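Local coordinates for protein glycerol kinase, putative (Plasmodium falciparum, PDB 2W40) that probably catalyses the ATP-dependent phosphorylation of glycerol to sn-glycerol 3-phosphate, as a member of the FGGY kinase family, at residues S15-F20 with Y440-S445; G312-G317 with E386-Q391; S334-K339 with H379-L384; G415-T418 with P422-Q425. All coordinates share one frame; numbering follows the deposited sequence.

Contact 1: residues S15-F20 with Y440-S445; sequences STKVFF and YKEVTS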
loop_
_atom_site.group_PDB
_atom_site.type_symbol
_atom_site.label_atom_id
_atom_site.label_comp_id
_atom_site.label_asym_id
_atom_site.label_seq_id
_atom_site.Cartn_x
_atom_site.Cartn_y
_atom_site.Cartn_z
ATOM N N SER C 15 8.583 10.717 -21.163
ATOM C CA SER C 15 8.267 11.737 -22.130
ATOM C C SER C 15 9.491 12.051 -22.991
ATOM O O SER C 15 10.593 11.650 -22.729
ATOM C CB SER C 15 7.759 13.022 -21.476
ATOM O OG SER C 15 8.825 13.748 -20.844
ATOM N N THR C 16 9.205 12.718 -24.096
ATOM C CA THR C 16 10.197 13.207 -25.026
ATOM C C THR C 16 10.179 14.723 -24.829
ATOM O O THR C 16 9.095 15.337 -24.891
ATOM C CB THR C 16 9.850 12.803 -26.477
ATOM O OG1 THR C 16 9.766 11.353 -26.595
ATOM C CG2 THR C 16 10.889 13.376 -27.468
ATOM N N LYS C 17 11.376 15.272 -24.696
ATOM C CA LYS C 17 11.618 16.699 -24.425
ATOM C C LYS C 17 12.503 17.238 -25.582
ATOM O O LYS C 17 13.498 16.588 -26.026
ATOM C CB LYS C 17 12.371 16.869 -23.099
ATOM C CG LYS C 17 11.729 16.172 -21.945
ATOM C CD LYS C 17 12.544 16.136 -20.709
ATOM C CE LYS C 17 11.864 15.253 -19.706
ATOM N NZ LYS C 17 12.391 15.560 -18.344
ATOM N N VAL C 18 12.131 18.447 -26.008
ATOM C CA VAL C 18 12.981 19.255 -26.921
ATOM C C VAL C 18 13.324 20.582 -26.258
ATOM O O VAL C 18 12.472 21.194 -25.585
ATOM C CB VAL C 18 12.378 19.457 -28.323
ATOM C CG1 VAL C 18 12.095 18.113 -29.119
ATOM C CG2 VAL C 18 11.051 20.315 -28.289
ATOM N N PHE C 19 14.605 20.935 -26.366
ATOM C CA PHE C 19 15.185 22.156 -25.815
ATOM C C PHE C 19 15.932 22.847 -26.877
ATOM O O PHE C 19 16.783 22.251 -27.546
ATOM C CB PHE C 19 16.110 21.880 -24.674
ATOM C CG PHE C 19 15.431 21.243 -23.519
ATOM C CD1 PHE C 19 14.968 21.983 -22.486
ATOM C CD2 PHE C 19 15.288 19.888 -23.470
ATOM C CE1 PHE C 19 14.390 21.416 -21.420
ATOM C CE2 PHE C 19 14.694 19.315 -22.432
ATOM C CZ PHE C 19 14.211 20.102 -21.387
ATOM N N PHE C 20 15.573 24.097 -27.099
ATOM C CA PHE C 20 16.367 24.986 -27.981
ATOM C C PHE C 20 17.160 25.922 -27.083
ATOM O O PHE C 20 16.575 26.699 -26.327
ATOM C CB PHE C 20 15.495 25.728 -29.002
ATOM C CG PHE C 20 14.690 24.818 -29.869
ATOM C CD1 PHE C 20 15.057 24.550 -31.152
ATOM C CD2 PHE C 20 13.516 24.161 -29.353
ATOM C CE1 PHE C 20 14.271 23.705 -31.947
ATOM C CE2 PHE C 20 12.730 23.354 -30.160
ATOM C CZ PHE C 20 13.150 23.093 -31.448
ATOM N N TYR C 440 20.518 24.990 -13.295
ATOM C CA TYR C 440 19.803 24.353 -14.417
ATOM C C TYR C 440 19.052 23.109 -13.901
ATOM O O TYR C 440 19.733 22.313 -13.411
ATOM C CB TYR C 440 20.935 23.875 -15.346
ATOM C CG TYR C 440 21.968 24.915 -15.861
ATOM C CD1 TYR C 440 21.667 25.696 -17.027
ATOM C CD2 TYR C 440 23.241 25.079 -15.276
ATOM C CE1 TYR C 440 22.597 26.653 -17.590
ATOM C CE2 TYR C 440 24.168 26.078 -15.776
ATOM C CZ TYR C 440 23.843 26.834 -16.960
ATOM O OH TYR C 440 24.660 27.781 -17.556
ATOM N N LYS C 441 17.728 22.854 -13.909
ATOM C CA LYS C 441 17.257 21.391 -13.498
ATOM C C LYS C 441 17.436 20.326 -14.633
ATOM O O LYS C 441 17.901 19.059 -14.383
ATOM C CB LYS C 441 15.834 21.306 -12.959
ATOM N N GLU C 442 17.173 20.851 -15.858
ATOM C CA GLU C 442 17.300 20.021 -17.121
ATOM C C GLU C 442 18.737 19.840 -17.555
ATOM O O GLU C 442 19.059 19.980 -18.729
ATOM C CB GLU C 442 16.418 20.498 -18.276
ATOM C CG GLU C 442 14.910 20.477 -17.969
ATOM C CD GLU C 442 14.254 19.068 -17.906
ATOM O OE1 GLU C 442 14.892 18.003 -18.173
ATOM O OE2 GLU C 442 13.015 19.050 -17.643
ATOM N N VAL C 443 19.587 19.363 -16.634
ATOM C CA VAL C 443 21.025 19.267 -16.930
ATOM C C VAL C 443 21.294 18.150 -17.974
ATOM O O VAL C 443 22.328 18.211 -18.702
ATOM C CB VAL C 443 21.960 19.064 -15.711
ATOM C CG1 VAL C 443 21.783 20.186 -14.670
ATOM C CG2 VAL C 443 21.706 17.773 -15.007
ATOM N N THR C 444 20.387 17.153 -18.061
ATOM C CA THR C 444 20.534 16.154 -19.159
ATOM C C THR C 444 20.574 16.766 -20.556
ATOM O O THR C 444 21.493 16.513 -21.354
ATOM C CB THR C 444 19.415 15.117 -19.052
ATOM O OG1 THR C 444 19.637 14.392 -17.810
ATOM C CG2 THR C 444 19.453 14.149 -20.251
ATOM N N SER C 445 19.549 17.567 -20.895
ATOM C CA SER C 445 19.514 18.250 -22.205
ATOM C C SER C 445 20.692 19.206 -22.383
ATOM O O SER C 445 21.182 19.369 -23.483
ATOM C CB SER C 445 18.210 18.967 -22.382
ATOM O OG SER C 445 18.079 20.089 -21.499
#

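Contact 2: residues G312-G317 with E386-Q391; sequences GTAGSG and EGIAFQ. With EDO (1,2-ethanediol), chain B; EDO (1,2-ethanediol), chain D.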
loop_
_atom_site.group_PDB
_atom_site.type_symbol
_atom_site.label_atom_id
_atom_site.label_comp_id
_atom_site.label_asym_id
_atom_site.label_seq_id
_atom_site.Cartn_x
_atom_site.Cartn_y
_atom_site.Cartn_z
ATOM N N GLY C 312 15.730 2.222 -9.547
ATOM C CA GLY C 312 14.719 2.170 -10.558
ATOM C C GLY C 312 13.422 2.876 -10.190
ATOM O O GLY C 312 12.754 3.453 -11.036
ATOM N N THR C 313 13.030 2.800 -8.907
ATOM C CA THR C 313 11.759 3.431 -8.492
ATOM C C THR C 313 12.036 4.788 -7.864
ATOM O O THR C 313 12.581 4.819 -6.751
ATOM C CB THR C 313 10.948 2.569 -7.505
ATOM O OG1 THR C 313 10.674 1.311 -8.120
ATOM C CG2 THR C 313 9.624 3.322 -7.113
ATOM N N ALA C 314 11.682 5.888 -8.556
ATOM C CA ALA C 314 11.786 7.277 -8.024
ATOM C C ALA C 314 10.589 8.023 -8.579
ATOM O O ALA C 314 9.468 7.771 -8.091
ATOM C CB ALA C 314 13.144 7.925 -8.424
ATOM N N GLY C 315 10.749 8.828 -9.631
ATOM C CA GLY C 315 9.663 9.381 -10.396
ATOM C C GLY C 315 8.675 8.338 -10.920
ATOM O O GLY C 315 7.467 8.543 -10.996
ATOM N N SER C 316 9.231 7.163 -11.271
ATOM C CA SER C 316 8.377 6.036 -11.721
ATOM C C SER C 316 7.421 5.642 -10.577
ATOM O O SER C 316 6.289 5.249 -10.850
ATOM C CB SER C 316 9.258 4.899 -12.120
ATOM O OG SER C 316 10.137 4.499 -11.075
ATOM N N GLY C 317 7.909 5.684 -9.309
ATOM C CA GLY C 317 7.077 5.462 -8.114
ATOM C C GLY C 317 5.988 6.553 -7.951
ATOM O O GLY C 317 4.831 6.257 -7.696
ATOM N N GLU C 386 10.935 8.780 1.063
ATOM C CA GLU C 386 11.978 8.380 1.981
ATOM C C GLU C 386 12.752 7.200 1.466
ATOM O O GLU C 386 13.977 7.150 1.629
ATOM C CB GLU C 386 11.450 8.151 3.378
ATOM C CG GLU C 386 10.864 9.380 4.125
ATOM C CD GLU C 386 10.676 9.130 5.634
ATOM O OE1 GLU C 386 10.844 7.951 6.126
ATOM O OE2 GLU C 386 10.328 10.129 6.359
ATOM N N GLY C 387 12.045 6.216 0.945
ATOM C CA GLY C 387 12.719 5.042 0.333
ATOM C C GLY C 387 13.730 5.353 -0.778
ATOM O O GLY C 387 14.686 4.633 -0.971
ATOM N N ILE C 388 13.545 6.465 -1.494
ATOM C CA ILE C 388 14.563 6.943 -2.449
ATOM C C ILE C 388 15.853 7.243 -1.714
ATOM O O ILE C 388 16.943 6.795 -2.109
ATOM C CB ILE C 388 14.034 8.113 -3.319
ATOM C CG1 ILE C 388 12.700 7.750 -4.052
ATOM C CG2 ILE C 388 15.165 8.652 -4.277
ATOM C CD1 ILE C 388 12.048 8.925 -4.779
ATOM N N ALA C 389 15.733 8.084 -0.665
ATOM C CA ALA C 389 16.879 8.445 0.164
ATOM C C ALA C 389 17.599 7.297 0.777
ATOM O O ALA C 389 18.828 7.201 0.672
ATOM C CB ALA C 389 16.477 9.516 1.207
ATOM N N PHE C 390 16.816 6.360 1.360
ATOM C CA PHE C 390 17.459 5.163 1.908
ATOM C C PHE C 390 18.241 4.337 0.891
ATOM O O PHE C 390 19.309 3.812 1.206
ATOM C CB PHE C 390 16.403 4.303 2.598
ATOM C CG PHE C 390 15.911 4.863 3.913
ATOM C CD1 PHE C 390 16.785 5.112 5.002
ATOM C CD2 PHE C 390 14.562 5.169 4.071
ATOM C CE1 PHE C 390 16.265 5.622 6.215
ATOM C CE2 PHE C 390 14.081 5.659 5.261
ATOM C CZ PHE C 390 14.950 5.927 6.306
ATOM N N GLN C 391 17.680 4.217 -0.308
ATOM C CA GLN C 391 18.402 3.511 -1.362
ATOM C C GLN C 391 19.700 4.265 -1.787
ATOM O O GLN C 391 20.769 3.647 -2.018
ATOM C CB GLN C 391 17.453 3.326 -2.571
ATOM C CG GLN C 391 16.405 2.199 -2.393
ATOM C CD GLN C 391 15.544 2.130 -3.600
ATOM O OE1 GLN C 391 15.818 1.373 -4.500
ATOM N NE2 GLN C 391 14.504 2.994 -3.661
HETATM C C1 EDO B . 11.910 6.000 8.599
HETATM O O1 EDO B . 12.222 7.372 8.256
HETATM C C2 EDO B . 10.454 5.926 9.106
HETATM O O2 EDO B . 10.286 6.692 10.340
HETATM C C1 EDO D . 5.397 3.314 -13.985
HETATM O O1 EDO D . 4.713 3.872 -12.860
HETATM C C2 EDO D . 4.686 3.842 -15.142
HETATM O O2 EDO D . 4.969 5.267 -15.098
HETATM O O HOH W 1 14.140 1.211 -6.704
#

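Contact 3: residues S334-K339 with H379-L384; sequences SDIMEK and HIVRAL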
loop_
_atom_site.group_PDB
_atom_site.type_symbol
_atom_site.label_atom_id
_atom_site.label_comp_id
_atom_site.label_asym_id
_atom_site.label_seq_id
_atom_site.Cartn_x
_atom_site.Cartn_y
_atom_site.Cartn_z
ATOM N N SER C 334 6.165 18.296 -2.066
ATOM C CA SER C 334 6.821 19.130 -1.057
ATOM C C SER C 334 5.864 19.439 0.085
ATOM O O SER C 334 6.190 19.321 1.299
ATOM C CB SER C 334 7.344 20.462 -1.676
ATOM O OG SER C 334 7.877 21.381 -0.693
ATOM N N ASP C 335 4.679 19.869 -0.313
ATOM C CA ASP C 335 3.661 20.227 0.673
ATOM C C ASP C 335 3.352 18.993 1.520
ATOM O O ASP C 335 3.315 19.067 2.772
ATOM C CB ASP C 335 2.397 20.727 -0.003
ATOM C CG ASP C 335 2.493 22.201 -0.422
ATOM O OD1 ASP C 335 3.384 22.955 0.134
ATOM O OD2 ASP C 335 1.713 22.594 -1.347
ATOM N N ILE C 336 3.244 17.848 0.864
ATOM C CA ILE C 336 3.074 16.542 1.618
ATOM C C ILE C 336 4.222 16.339 2.588
ATOM O O ILE C 336 4.003 16.012 3.736
ATOM C CB ILE C 336 2.938 15.271 0.727
ATOM C CG1 ILE C 336 1.580 15.168 0.090
ATOM C CG2 ILE C 336 3.155 13.924 1.542
ATOM C CD1 ILE C 336 1.441 13.974 -0.931
ATOM N N MET C 337 5.454 16.540 2.181
ATOM C CA MET C 337 6.531 16.417 3.169
ATOM C C MET C 337 6.641 17.528 4.245
ATOM O O MET C 337 7.101 17.263 5.367
ATOM C CB MET C 337 7.837 16.114 2.455
ATOM C CG MET C 337 7.886 14.602 2.097
ATOM S SD MET C 337 9.498 14.221 1.513
ATOM C CE MET C 337 10.543 14.028 2.949
ATOM N N GLU C 338 6.128 18.728 3.980
ATOM C CA GLU C 338 6.057 19.759 5.049
ATOM C C GLU C 338 5.018 19.381 6.117
ATOM O O GLU C 338 5.303 19.404 7.370
ATOM C CB GLU C 338 5.637 21.084 4.425
ATOM C CG GLU C 338 6.590 21.691 3.380
ATOM C CD GLU C 338 7.819 22.416 4.001
ATOM O OE1 GLU C 338 7.919 22.367 5.270
ATOM O OE2 GLU C 338 8.691 23.007 3.240
ATOM N N LYS C 339 3.826 19.024 5.612
ATOM C CA LYS C 339 2.700 18.786 6.465
ATOM C C LYS C 339 2.828 17.498 7.211
ATOM O O LYS C 339 2.377 17.390 8.364
ATOM C CB LYS C 339 1.415 18.761 5.660
ATOM C CG LYS C 339 1.098 20.060 5.007
ATOM C CD LYS C 339 -0.376 19.999 4.454
ATOM C CE LYS C 339 -0.726 21.138 3.487
ATOM N NZ LYS C 339 -2.017 21.810 3.950
ATOM N N HIS C 379 1.140 9.767 4.247
ATOM C CA HIS C 379 2.211 9.032 4.870
ATOM C C HIS C 379 2.816 8.001 3.928
ATOM O O HIS C 379 4.028 7.750 3.938
ATOM C CB HIS C 379 1.729 8.290 6.134
ATOM C CG HIS C 379 1.025 9.133 7.135
ATOM N ND1 HIS C 379 1.671 10.008 7.996
ATOM C CD2 HIS C 379 -0.263 9.132 7.510
ATOM C CE1 HIS C 379 0.786 10.530 8.839
ATOM N NE2 HIS C 379 -0.395 10.016 8.555
ATOM N N ILE C 380 1.975 7.398 3.098
ATOM C CA ILE C 380 2.440 6.402 2.090
ATOM C C ILE C 380 3.315 7.071 1.044
ATOM O O ILE C 380 4.342 6.557 0.664
ATOM C CB ILE C 380 1.237 5.639 1.479
ATOM C CG1 ILE C 380 0.477 4.889 2.629
ATOM C CG2 ILE C 380 1.652 4.812 0.251
ATOM C CD1 ILE C 380 -0.933 4.270 2.208
ATOM N N VAL C 381 2.839 8.218 0.555
ATOM C CA VAL C 381 3.628 9.059 -0.371
ATOM C C VAL C 381 4.994 9.432 0.205
ATOM O O VAL C 381 6.043 9.194 -0.443
ATOM C CB VAL C 381 2.778 10.315 -0.808
ATOM C CG1 VAL C 381 3.676 11.309 -1.625
ATOM C CG2 VAL C 381 1.590 9.840 -1.572
ATOM N N ARG C 382 5.003 9.960 1.423
ATOM C CA ARG C 382 6.258 10.318 2.109
ATOM C C ARG C 382 7.173 9.129 2.242
ATOM O O ARG C 382 8.359 9.258 2.051
ATOM C CB ARG C 382 5.965 10.985 3.479
ATOM C CG ARG C 382 7.216 11.365 4.179
ATOM C CD ARG C 382 7.037 12.050 5.508
ATOM N NE ARG C 382 8.380 12.134 6.013
ATOM C CZ ARG C 382 9.142 13.207 6.112
ATOM N NH1 ARG C 382 8.642 14.442 5.964
ATOM N NH2 ARG C 382 10.399 13.031 6.440
ATOM N N ALA C 383 6.599 7.956 2.522
ATOM C CA ALA C 383 7.429 6.773 2.816
ATOM C C ALA C 383 8.141 6.391 1.469
ATOM O O ALA C 383 9.276 5.952 1.423
ATOM C CB ALA C 383 6.520 5.551 3.363
ATOM N N LEU C 384 7.387 6.508 0.362
ATOM C CA LEU C 384 7.983 6.144 -0.979
ATOM C C LEU C 384 9.227 7.092 -1.215
ATOM O O LEU C 384 10.321 6.632 -1.561
ATOM C CB LEU C 384 7.019 6.201 -2.133
ATOM C CG LEU C 384 7.628 5.833 -3.470
ATOM C CD1 LEU C 384 6.750 4.940 -4.352
ATOM C CD2 LEU C 384 8.124 7.082 -4.233
#

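Contact 4: residues G415-T418 with P422-Q425; sequences GGMT and PFMQ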
loop_
_atom_site.group_PDB
_atom_site.type_symbol
_atom_site.label_atom_id
_atom_site.label_comp_id
_atom_site.label_asym_id
_atom_site.label_seq_id
_atom_site.Cartn_x
_atom_site.Cartn_y
_atom_site.Cartn_z
ATOM N N GLY C 415 17.528 17.694 -10.990
ATOM C CA GLY C 415 16.210 17.075 -11.280
ATOM C C GLY C 415 15.048 17.777 -10.655
ATOM O O GLY C 415 15.139 18.504 -9.704
ATOM N N GLY C 416 13.867 17.505 -11.171
ATOM C CA GLY C 416 12.709 18.094 -10.553
ATOM C C GLY C 416 12.554 18.039 -9.059
ATOM O O GLY C 416 12.229 19.030 -8.419
ATOM N N MET C 417 12.812 16.865 -8.485
ATOM C CA MET C 417 12.663 16.669 -7.109
ATOM C C MET C 417 13.637 17.465 -6.244
ATOM O O MET C 417 13.401 17.647 -5.079
ATOM C CB MET C 417 12.916 15.166 -6.850
ATOM C CG MET C 417 11.804 14.206 -7.273
ATOM S SD MET C 417 12.189 12.476 -6.730
ATOM C CE MET C 417 10.696 11.724 -7.455
ATOM N N THR C 418 14.718 17.998 -6.859
ATOM C CA THR C 418 15.714 18.748 -6.099
ATOM C C THR C 418 15.187 20.130 -5.696
ATOM O O THR C 418 15.804 20.832 -4.888
ATOM C CB THR C 418 17.061 18.841 -6.905
ATOM O OG1 THR C 418 16.827 19.722 -7.999
ATOM C CG2 THR C 418 17.575 17.465 -7.387
ATOM N N PRO C 422 12.135 19.898 1.727
ATOM C CA PRO C 422 12.152 18.810 2.727
ATOM C C PRO C 422 12.656 17.481 2.205
ATOM O O PRO C 422 13.332 16.770 2.907
ATOM C CB PRO C 422 10.715 18.686 3.205
ATOM C CG PRO C 422 9.925 19.466 2.248
ATOM C CD PRO C 422 10.785 20.509 1.581
ATOM N N PHE C 423 12.387 17.199 0.962
ATOM C CA PHE C 423 12.977 15.975 0.374
ATOM C C PHE C 423 14.485 16.024 0.305
ATOM O O PHE C 423 15.195 15.082 0.791
ATOM C CB PHE C 423 12.399 15.791 -1.054
ATOM C CG PHE C 423 12.920 14.587 -1.769
ATOM C CD1 PHE C 423 12.703 13.301 -1.311
ATOM C CD2 PHE C 423 13.707 14.740 -2.907
ATOM C CE1 PHE C 423 13.207 12.139 -2.009
ATOM C CE2 PHE C 423 14.214 13.607 -3.554
ATOM C CZ PHE C 423 13.928 12.310 -3.136
ATOM N N MET C 424 15.041 17.123 -0.230
ATOM C CA MET C 424 16.498 17.235 -0.324
ATOM C C MET C 424 17.138 17.254 1.072
ATOM O O MET C 424 18.229 16.691 1.297
ATOM C CB MET C 424 16.828 18.468 -1.140
ATOM C CG MET C 424 16.510 18.363 -2.631
ATOM S SD MET C 424 16.981 16.666 -3.367
ATOM C CE MET C 424 18.647 16.974 -3.347
ATOM N N GLN C 425 16.466 17.876 2.055
ATOM C CA GLN C 425 17.003 17.896 3.419
ATOM C C GLN C 425 17.064 16.455 3.993
ATOM O O GLN C 425 18.038 16.068 4.579
ATOM C CB GLN C 425 16.178 18.824 4.291
ATOM C CG GLN C 425 16.808 18.953 5.684
ATOM C CD GLN C 425 18.221 19.554 5.668
ATOM O OE1 GLN C 425 18.369 20.707 5.292
ATOM N NE2 GLN C 425 19.182 18.816 6.090
#

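Contact 1: residues S15-F20 with Y440-S445
The ring of F19 on strand 15-21 meets E442 and S445 at the start of helix 443-455, where two distant parts of the chain come together without a backbone bond between them. Following E442 outward shows how a charged residue can serve both an apolar and an ionic neighbour. Its CB lies 3.8 Å from F19 CZ, and CG comes closer, 3.5 Å from the same atom, approaching the ring obliquely. A bend at chi2 (-72°) then turns the chain, so that CD still touches CZ while the carboxylate reaches across to K17. There the extended lysine arrives at about a right angle, and K17 NZ forms a long salt bridge of 3.5 Å with E442 OE1, while OE2 lies about as far from NZ. S445 takes one face of the ring: its OG sits 3.4 Å above the plane, over the centre, and its CB is 3.3 Å from F19 CD2. That hydroxyl is held by the carbonyl O of E442, 2.9 Å from OG, and by the hydroxyl of Y21. E442 itself occupies the N-cap position and centres an inverse gamma turn. The contact bridges the two actin-like domains of an FGGY kinase beside the interdomain cleft, the side chain of E442 about 7 Å from G416 and that of K17 about 7 Å from T270, residues that contact ADP when it is bound.

Contact 2: residues G312-G317 with E386-Q391
I388 points its side chain from helix 377-403 at A314, the residue just before helix 315-323, and the end of that branch does most of the touching. With CG1 set anti to the carbonyl carbon (chi1 -54°) and chi2 extended, CD1 is carried straight out to the turn, 3.6 Å from A314 CA and 3.9 Å from A314 CB. CG1, one bond back, lies 4.0 Å from the carbonyl O of T313, an oxygen buried here without a polar partner in the model. Q391, one helical turn further on, faces the same loop but presents an amide instead of a methyl. Its NE2 turns back to the carbonyl O of G387, 3.2 Å away, with that oxygen in the plane of the amide; the donor stands above the carbonyl plane, on the face opposite to the helical N-H of Q391. This second grip fixes the rotation of the amide and leaves OE1 directed at the loop, where a water 2.8 Å from it is also 2.9 Å from T313 N. The segments are thus joined by a methyl contact and by a water bridge. V272 of strand 272-279 packs against both A314 and I388. The turn ahead of helix 315-323 belongs to the nucleotide site of this actin-like ATPase domain: G315, next to A314, contacts ADP in the nucleotide-bound protein.

Contact 3: residues S334-K339 with H379-L384
M337 lays its terminal methyl over one face of the R382 guanidinium, CE standing 3.4 Å above the plane and offset toward the rim. From there CE is 3.6 Å from R382 CZ and equally far from both terminal nitrogens, while further back M337 CG rests 3.9 Å from R382 CG. The two chains cross at about a right angle: the arginine runs extended from CG to NE, with CG opposite the backbone N (chi1 -179°), whereas the methionine bends at chi3 (80°) to bring its methyl down onto the flat group. Beside this pair, I336 CD1 meets V381 CG1 at 3.5 Å, and again the side chains cross almost perpendicularly.

The backbones repeat that relation. Helices 334-339 and 379-384 cross at -104°, with axes 9.5 Å apart, a steep helix-helix packing within the C-terminal domain of the FGGY fold. Because the helices cross so steeply, the contact is short and depends on a few residues from a single turn of each.

Further out, polar partners hold the guanidinium beneath the methionine. R382 NE forms a salt bridge with E386, one turn along its own helix, and NH1 donates to the carbonyl O of C340, just beyond helix 333-339. F426 of helix 421-431 also packs on the arginine, while P422 touches M337. On the earlier helix, S334 belongs to the ADP-binding site.

Contact 4: residues G415-T418 with P422-Q425
This is a local Met-aromatic and apolar contact, in which the loop leaving strand 411-414 folds back on the helix that follows it, 421-431. M417 and F423 make one half. The extended methionine passes the phenylalanine at a slant, its SD lying 4.6 Å from the ring centroid and 41° off the ring normal, an oblique approach that brings sulfur close to CE2 and CZ. Nearer the backbone, M417 CB touches F423 CE2 at 3.9 Å, and the carbonyl O of M417 lies at the ring edge, near its plane, 3.6 Å from F423 CD2. The ring therefore meets a side chain and a backbone oxygen of the same residue.

T418 and M424 make the other half, lying side by side and pointing the same way. M424 CG is 3.4 Å from the carbonyl O of T418, and a bend at chi2 (-41°) swings M424 SD to 4.1 Å from T418 CG2.

Such a glycine-containing loop between a strand and a helix is a nucleotide-binding element of the actin-like ATPase fold, and G416 contacts ADP when the nucleotide is bound. Its turn is tied by T418, whose hydroxyl OG1 donates to the carbonyl O of G415, 2.7 Å away and in the carbonyl plane; the backbone N of T418 donates to that same oxygen, so one acceptor takes both groups.

Y268 of strand 264-268 packs against M417, T418 and M424. At the start of the helix, N420 OD1 accepts from F423 N, and P422 reaches across to helix 333-339.

In the fold
From the N terminus, strand 15-21 supplies the first half of contact 1, which closes only some 420 residues later at helix 443-455 and links the N-terminal domain to the C-terminal one. The other three contacts nest inside that long loop, all within the C-terminal domain. Contact 2 opens at 312-317 and closes on helix 377-403; contact 3, nested within it, brings helix 333-339 to an earlier part of the same long helix. Contact 4 follows in series, a short closure between the loop after strand 411-414 and helix 421-431. Contacts 2, 3 and 4 touch one another, M417 reaching A314 and G315, and P422 reaching S334, while K441 brings contact 1 against G415.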